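Local coordinates for peptidase M16 inactive domain family protein (Pseudomonas fluorescens, PDB 3GWB), which belongs to the M16 peptidase family as an inactive-domain member, for which hydrolase activity is only a tentative, family-based assignment, at residues D37-D49 against F187-A200. Sequence-based numbering, arbitrary orientation.
Sequences DLRLIFAAGSSQD and FHAKAYAAGNVVIA
The Phe42 ring is clamped on both faces: Val197 CG2 sits over its centre as a CH-pi contact, 3.4 Å from the centroid, and Tyr192 CD2 lies over the opposite face. The Phe42 and Tyr192 rings meet obliquely, planes at 37°. The Val197 methyl reaches the ring because CG2 is anti to the backbone N, leaving CG1 between N and the carbonyl carbon (chi1 76°). The Phe187 ring presents its edge to Gln48 CB, with CE1 3.9 Å away, while Ala191 CB rests on one of its faces. Ala44 CB packs against both Ala191 CB (3.5 Å) and Tyr192 CE1. Asn196 bridges helix end and loop in its amide plane: ND2 donates to Ala191 O (2.8 Å) and, from above the carbonyl plane, to Ala43 O (3.0 Å); its OD1 accepts from Leu227 N. A water in plane at the edges of the Phe187 and Tyr192 rings accepts from Tyr192 OH, which also bonds Asn60, and donates to Ala44 O. Ahead of Phe42, Arg39-Ala200 and Ile41-Val198 each pair through two backbone bonds. This antiparallel join of central strands 35-42 and 197-203, the latter entered from helix 181-191, belongs to an alpha+beta domain of the M16 peptidase fold.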
ATOM      1  N   ASP A  37      10.177 -17.310  -8.216  1.00 11.58           N
ATOM      2  CA  ASP A  37      10.170 -15.871  -8.398  1.00 13.57           C
ATOM      3  C   ASP A  37      11.171 -15.497  -9.475  1.00 14.11           C
ATOM      4  O   ASP A  37      12.322 -15.935  -9.439  1.00 11.45           O
ATOM      5  CB  ASP A  37      10.556 -15.163  -7.102  1.00 18.21           C
ATOM      6  CG  ASP A  37       9.478 -15.261  -6.043  1.00 25.13           C
ATOM      7  OD1 ASP A  37       9.637 -14.641  -4.972  1.00 30.22           O
ATOM      8  OD2 ASP A  37       8.474 -15.958  -6.281  1.00 29.01           O
ATOM      9  N   LEU A  38      10.707 -14.705 -10.438  1.00 12.19           N
ATOM     10  CA  LEU A  38      11.539 -14.209 -11.527  1.00 11.81           C
ATOM     11  C   LEU A  38      11.569 -12.694 -11.362  1.00 12.18           C
ATOM     12  O   LEU A  38      10.524 -12.052 -11.255  1.00 11.97           O
ATOM     13  CB  LEU A  38      10.933 -14.579 -12.884  1.00 11.30           C
ATOM     14  CG  LEU A  38      11.541 -13.951 -14.144  1.00 10.93           C
ATOM     15  CD1 LEU A  38      13.006 -14.341 -14.265  1.00  8.81           C
ATOM     16  CD2 LEU A  38      10.760 -14.421 -15.374  1.00  7.74           C
ATOM     17  N   ARG A  39      12.764 -12.122 -11.338  1.00  9.13           N
ATOM     18  CA  ARG A  39      12.896 -10.686 -11.171  1.00 10.35           C
ATOM     19  C   ARG A  39      13.867 -10.147 -12.211  1.00  9.38           C
ATOM     20  O   ARG A  39      14.947 -10.701 -12.415  1.00  9.57           O
ATOM     21  CB  ARG A  39      13.391 -10.384  -9.753  1.00 13.01           C
ATOM     22  CG  ARG A  39      13.384  -8.916  -9.338  1.00 14.15           C
ATOM     23  CD  ARG A  39      13.850  -8.798  -7.888  1.00 16.84           C
ATOM     24  NE  ARG A  39      13.945  -7.420  -7.405  1.00 15.32           N
ATOM     25  CZ  ARG A  39      12.906  -6.670  -7.050  1.00 19.82           C
ATOM     26  NH1 ARG A  39      11.673  -7.157  -7.120  1.00 16.66           N
ATOM     27  NH2 ARG A  39      13.104  -5.432  -6.612  1.00 17.76           N
ATOM     28  N   LEU A  40      13.453  -9.084 -12.888  1.00 10.98           N
ATOM     29  CA  LEU A  40      14.273  -8.443 -13.912  1.00  9.56           C
ATOM     30  C   LEU A  40      14.636  -7.056 -13.418  1.00  9.83           C
ATOM     31  O   LEU A  40      13.768  -6.254 -13.074  1.00 10.98           O
ATOM     32  CB  LEU A  40      13.506  -8.335 -15.234  1.00 11.89           C
ATOM     33  CG  LEU A  40      13.470  -9.535 -16.189  1.00 16.60           C
ATOM     34  CD1 LEU A  40      13.164 -10.823 -15.442  1.00 17.56           C
ATOM     35  CD2 LEU A  40      12.430  -9.270 -17.272  1.00 15.70           C
ATOM     36  N   ILE A  41      15.931  -6.779 -13.367  1.00  8.57           N
ATOM     37  CA  ILE A  41      16.397  -5.484 -12.917  1.00  8.89           C
ATOM     38  C   ILE A  41      17.072  -4.793 -14.091  1.00  8.96           C
ATOM     39  O   ILE A  41      18.075  -5.287 -14.600  1.00  6.92           O
ATOM     40  CB  ILE A  41      17.423  -5.616 -11.756  1.00  9.36           C
ATOM     41  CG1 ILE A  41      16.807  -6.360 -10.565  1.00 13.41           C
ATOM     42  CG2 ILE A  41      17.834  -4.238 -11.289  1.00 10.30           C
ATOM     43  CD1 ILE A  41      16.511  -7.829 -10.826  1.00 16.68           C
ATOM     44  N   PHE A  42      16.511  -3.669 -14.529  1.00  7.94           N
ATOM     45  CA  PHE A  42      17.061  -2.905 -15.646  1.00  7.30           C
ATOM     46  C   PHE A  42      17.702  -1.628 -15.128  1.00  7.70           C
ATOM     47  O   PHE A  42      17.247  -1.062 -14.137  1.00  9.51           O
ATOM     48  CB  PHE A  42      15.956  -2.470 -16.630  1.00  7.59           C
ATOM     49  CG  PHE A  42      15.186  -3.606 -17.244  1.00  7.84           C
ATOM     50  CD1 PHE A  42      15.496  -4.057 -18.510  1.00  5.39           C
ATOM     51  CD2 PHE A  42      14.129  -4.204 -16.553  1.00  8.49           C
ATOM     52  CE1 PHE A  42      14.771  -5.085 -19.093  1.00  7.03           C
ATOM     53  CE2 PHE A  42      13.396  -5.238 -17.132  1.00  7.97           C
ATOM     54  CZ  PHE A  42      13.718  -5.679 -18.403  1.00  5.59           C
ATOM     55  N   ALA A  43      18.761  -1.182 -15.795  1.00  8.08           N
ATOM     56  CA  ALA A  43      19.391   0.088 -15.444  1.00  9.87           C
ATOM     57  C   ALA A  43      18.512   1.101 -16.184  1.00 10.59           C
ATOM     58  O   ALA A  43      18.946   1.739 -17.154  1.00 11.46           O
ATOM     59  CB  ALA A  43      20.816   0.137 -15.969  1.00  8.75           C
ATOM     60  N   ALA A  44      17.265   1.216 -15.730  1.00 10.41           N
ATOM     61  CA  ALA A  44      16.275   2.108 -16.336  1.00 10.17           C
ATOM     62  C   ALA A  44      15.531   2.973 -15.315  1.00 12.17           C
ATOM     63  O   ALA A  44      14.314   3.160 -15.414  1.00 11.73           O
ATOM     64  CB  ALA A  44      15.268   1.284 -17.134  1.00 10.02           C
ATOM     65  N   GLY A  45      16.257   3.491 -14.331  1.00 11.98           N
ATOM     66  CA  GLY A  45      15.640   4.344 -13.329  1.00 10.39           C
ATOM     67  C   GLY A  45      15.636   5.789 -13.786  1.00 11.96           C
ATOM     68  O   GLY A  45      16.046   6.089 -14.902  1.00  8.99           O
ATOM     69  N   SER A  46      15.189   6.689 -12.916  1.00 10.55           N
ATOM     70  CA  SER A  46      15.111   8.100 -13.250  1.00 12.16           C
ATOM     71  C   SER A  46      16.457   8.729 -13.602  1.00 12.13           C
ATOM     72  O   SER A  46      16.509   9.766 -14.273  1.00 10.24           O
ATOM     73  CB  SER A  46      14.444   8.876 -12.107  1.00 12.44           C
ATOM     74  OG  SER A  46      15.166   8.744 -10.895  1.00 16.18           O
ATOM     75  N   SER A  47      17.544   8.098 -13.171  1.00 13.77           N
ATOM     76  CA  SER A  47      18.875   8.616 -13.466  1.00 15.10           C
ATOM     77  C   SER A  47      19.139   8.584 -14.976  1.00 16.24           C
ATOM     78  O   SER A  47      20.085   9.202 -15.464  1.00 17.63           O
ATOM     79  CB  SER A  47      19.951   7.805 -12.721  1.00 15.74           C
ATOM     80  OG  SER A  47      20.011   6.454 -13.163  1.00 16.18           O
ATOM     81  N   GLN A  48      18.289   7.870 -15.711  1.00 15.40           N
ATOM     82  CA  GLN A  48      18.425   7.767 -17.160  1.00 17.35           C
ATOM     83  C   GLN A  48      17.445   8.703 -17.869  1.00 18.06           C
ATOM     84  O   GLN A  48      17.395   8.732 -19.097  1.00 17.67           O
ATOM     85  CB  GLN A  48      18.164   6.330 -17.632  1.00 17.48           C
ATOM     86  CG  GLN A  48      19.131   5.272 -17.104  1.00 16.95           C
ATOM     87  CD  GLN A  48      20.592   5.581 -17.400  1.00 19.01           C
ATOM     88  OE1 GLN A  48      20.928   6.166 -18.433  1.00 19.18           O
ATOM     89  NE2 GLN A  48      21.471   5.163 -16.499  1.00 20.65           N
ATOM     90  N   ASP A  49      16.676   9.461 -17.093  1.00 18.57           N
ATOM     91  CA  ASP A  49      15.685  10.388 -17.641  1.00 20.01           C
ATOM     92  C   ASP A  49      16.226  11.367 -18.676  1.00 21.45           C
ATOM     93  O   ASP A  49      15.568  11.643 -19.678  1.00 19.72           O
ATOM     94  CB  ASP A  49      15.023  11.204 -16.522  1.00 20.09           C
ATOM     95  CG  ASP A  49      13.910  10.450 -15.817  1.00 22.99           C
ATOM     96  OD1 ASP A  49      13.484   9.384 -16.319  1.00 23.40           O
ATOM     97  OD2 ASP A  49      13.450  10.936 -14.760  1.00 21.98           O
ATOM     98  N   PHE A 187      12.700   5.228 -25.232  1.00 10.53           N
ATOM     99  CA  PHE A 187      13.325   4.952 -23.941  1.00  9.75           C
ATOM    100  C   PHE A 187      13.334   3.448 -23.677  1.00  9.77           C
ATOM    101  O   PHE A 187      14.332   2.894 -23.218  1.00 11.69           O
ATOM    102  CB  PHE A 187      12.584   5.647 -22.797  1.00 10.55           C
ATOM    103  CG  PHE A 187      13.234   5.448 -21.456  1.00 12.76           C
ATOM    104  CD1 PHE A 187      14.414   6.118 -21.141  1.00  9.83           C
ATOM    105  CD2 PHE A 187      12.718   4.535 -20.540  1.00 12.82           C
ATOM    106  CE1 PHE A 187      15.060   5.893 -19.930  1.00 11.58           C
ATOM    107  CE2 PHE A 187      13.361   4.303 -19.320  1.00 13.88           C
ATOM    108  CZ  PHE A 187      14.535   4.976 -19.021  1.00 12.07           C
ATOM    109  N   HIS A 188      12.212   2.793 -23.962  1.00  7.80           N
ATOM    110  CA  HIS A 188      12.086   1.349 -23.762  1.00  8.70           C
ATOM    111  C   HIS A 188      13.087   0.551 -24.603  1.00 10.05           C
ATOM    112  O   HIS A 188      13.710  -0.389 -24.111  1.00  9.06           O
ATOM    113  CB  HIS A 188      10.657   0.907 -24.092  1.00  7.12           C
ATOM    114  CG  HIS A 188      10.393  -0.544 -23.833  1.00  6.17           C
ATOM    115  ND1 HIS A 188      10.536  -1.511 -24.804  1.00  7.69           N
ATOM    116  CD2 HIS A 188      10.042  -1.196 -22.702  1.00  3.75           C
ATOM    117  CE1 HIS A 188      10.288  -2.699 -24.280  1.00  2.67           C
ATOM    118  NE2 HIS A 188       9.986  -2.534 -23.004  1.00  5.11           N
ATOM    119  N   ALA A 189      13.248   0.935 -25.867  1.00 10.94           N
ATOM    120  CA  ALA A 189      14.167   0.237 -26.767  1.00 12.12           C
ATOM    121  C   ALA A 189      15.616   0.362 -26.289  1.00 12.54           C
ATOM    122  O   ALA A 189      16.450  -0.520 -26.527  1.00 10.98           O
ATOM    123  CB  ALA A 189      14.032   0.797 -28.180  1.00 15.52           C
ATOM    124  N   LYS A 190      15.899   1.462 -25.608  1.00 10.97           N
ATOM    125  CA  LYS A 190      17.231   1.739 -25.090  1.00 12.55           C
ATOM    126  C   LYS A 190      17.496   1.188 -23.685  1.00 12.24           C
ATOM    127  O   LYS A 190      18.503   0.520 -23.448  1.00 12.80           O
ATOM    128  CB  LYS A 190      17.457   3.255 -25.072  1.00 15.16           C
ATOM    129  CG  LYS A 190      18.737   3.698 -24.377  1.00 15.78           C
ATOM    130  CD  LYS A 190      18.990   5.203 -24.552  1.00 19.15           C
ATOM    131  CE  LYS A 190      17.994   6.054 -23.785  1.00 18.80           C
ATOM    132  NZ  LYS A 190      18.129   5.835 -22.314  1.00 22.48           N
ATOM    133  N   ALA A 191      16.584   1.474 -22.760  1.00 11.17           N
ATOM    134  CA  ALA A 191      16.748   1.070 -21.365  1.00  9.01           C
ATOM    135  C   ALA A 191      16.294  -0.340 -21.018  1.00  8.72           C
ATOM    136  O   ALA A 191      16.762  -0.925 -20.039  1.00  5.99           O
ATOM    137  CB  ALA A 191      16.047   2.086 -20.457  1.00  8.91           C
ATOM    138  N   TYR A 192      15.377  -0.896 -21.797  1.00  7.75           N
ATOM    139  CA  TYR A 192      14.922  -2.246 -21.509  1.00  7.16           C
ATOM    140  C   TYR A 192      15.588  -3.282 -22.407  1.00  7.76           C
ATOM    141  O   TYR A 192      15.141  -4.426 -22.504  1.00  7.21           O
ATOM    142  CB  TYR A 192      13.396  -2.320 -21.604  1.00  7.18           C
ATOM    143  CG  TYR A 192      12.713  -1.710 -20.389  1.00  8.92           C
ATOM    144  CD1 TYR A 192      12.730  -0.328 -20.178  1.00  5.65           C
ATOM    145  CD2 TYR A 192      12.107  -2.513 -19.427  1.00  7.49           C
ATOM    146  CE1 TYR A 192      12.168   0.233 -19.039  1.00  8.45           C
ATOM    147  CE2 TYR A 192      11.536  -1.957 -18.276  1.00  8.33           C
ATOM    148  CZ  TYR A 192      11.575  -0.584 -18.093  1.00  9.92           C
ATOM    149  OH  TYR A 192      11.031  -0.034 -16.957  1.00 10.29           O
ATOM    150  N   ALA A 193      16.675  -2.877 -23.057  1.00  7.39           N
ATOM    151  CA  ALA A 193      17.425  -3.778 -23.929  1.00 10.09           C
ATOM    152  C   ALA A 193      17.986  -4.929 -23.083  1.00 10.00           C
ATOM    153  O   ALA A 193      18.350  -4.746 -21.919  1.00  9.24           O
ATOM    154  CB  ALA A 193      18.561  -3.015 -24.628  1.00  9.10           C
ATOM    155  N   ALA A 194      18.041  -6.116 -23.672  1.00 11.18           N
ATOM    156  CA  ALA A 194      18.531  -7.302 -22.982  1.00 11.68           C
ATOM    157  C   ALA A 194      19.915  -7.130 -22.357  1.00 12.46           C
ATOM    158  O   ALA A 194      20.183  -7.644 -21.273  1.00 14.08           O
ATOM    159  CB  ALA A 194      18.532  -8.479 -23.942  1.00 10.17           C
ATOM    160  N   GLY A 195      20.800  -6.411 -23.038  1.00 13.50           N
ATOM    161  CA  GLY A 195      22.132  -6.209 -22.494  1.00 12.38           C
ATOM    162  C   GLY A 195      22.142  -5.309 -21.269  1.00 13.12           C
ATOM    163  O   GLY A 195      23.157  -5.203 -20.582  1.00 14.86           O
ATOM    164  N   ASN A 196      21.005  -4.675 -20.985  1.00  9.62           N
ATOM    165  CA  ASN A 196      20.879  -3.751 -19.855  1.00 10.21           C
ATOM    166  C   ASN A 196      20.073  -4.326 -18.689  1.00 10.70           C
ATOM    167  O   ASN A 196      19.650  -3.589 -17.796  1.00 13.08           O
ATOM    168  CB  ASN A 196      20.207  -2.456 -20.344  1.00  9.97           C
ATOM    169  CG  ASN A 196      20.429  -1.286 -19.409  1.00 11.82           C
ATOM    170  OD1 ASN A 196      21.559  -1.001 -19.019  1.00 12.78           O
ATOM    171  ND2 ASN A 196      19.347  -0.586 -19.059  1.00  9.64           N
ATOM    172  N   VAL A 197      19.863  -5.637 -18.690  1.00  8.91           N
ATOM    173  CA  VAL A 197      19.074  -6.250 -17.628  1.00  8.73           C
ATOM    174  C   VAL A 197      19.766  -7.363 -16.847  1.00  9.23           C
ATOM    175  O   VAL A 197      20.675  -8.035 -17.346  1.00  9.27           O
ATOM    176  CB  VAL A 197      17.755  -6.832 -18.198  1.00  8.60           C
ATOM    177  CG1 VAL A 197      18.048  -8.138 -18.941  1.00  5.40           C
ATOM    178  CG2 VAL A 197      16.735  -7.054 -17.061  1.00  6.03           C
ATOM    179  N   VAL A 198      19.328  -7.538 -15.606  1.00  7.75           N
ATOM    180  CA  VAL A 198      19.821  -8.602 -14.743  1.00  7.80           C
ATOM    181  C   VAL A 198      18.625  -9.523 -14.543  1.00  7.72           C
ATOM    182  O   VAL A 198      17.548  -9.057 -14.195  1.00  7.98           O
ATOM    183  CB  VAL A 198      20.255  -8.084 -13.356  1.00  8.98           C
ATOM    184  CG1 VAL A 198      20.566  -9.272 -12.437  1.00  7.82           C
ATOM    185  CG2 VAL A 198      21.486  -7.196 -13.495  1.00  7.49           C
ATOM    186  N   ILE A 199      18.814 -10.817 -14.763  1.00  8.03           N
ATOM    187  CA  ILE A 199      17.730 -11.787 -14.617  1.00  9.25           C
ATOM    188  C   ILE A 199      17.974 -12.647 -13.384  1.00  7.24           C
ATOM    189  O   ILE A 199      18.916 -13.430 -13.352  1.00  9.52           O
ATOM    190  CB  ILE A 199      17.644 -12.696 -15.866  1.00  8.58           C
ATOM    191  CG1 ILE A 199      17.324 -11.847 -17.095  1.00  9.08           C
ATOM    192  CG2 ILE A 199      16.586 -13.768 -15.676  1.00 10.32           C
ATOM    193  CD1 ILE A 199      17.491 -12.599 -18.396  1.00 10.96           C
ATOM    194  N   ALA A 200      17.126 -12.493 -12.371  1.00  8.29           N
ATOM    195  CA  ALA A 200      17.262 -13.250 -11.131  1.00  6.05           C
ATOM    196  C   ALA A 200      16.110 -14.236 -11.005  1.00  7.74           C
ATOM    197  O   ALA A 200      14.957 -13.875 -11.205  1.00  6.19           O
ATOM    198  CB  ALA A 200      17.276 -12.291  -9.939  1.00  7.49           C
TER
HETATM  199  O   HOH W   1      11.822   2.454 -16.553  1.00 13.34           O
HETATM  200  O   HOH W   2      19.321   7.598 -20.548  1.00 43.06           O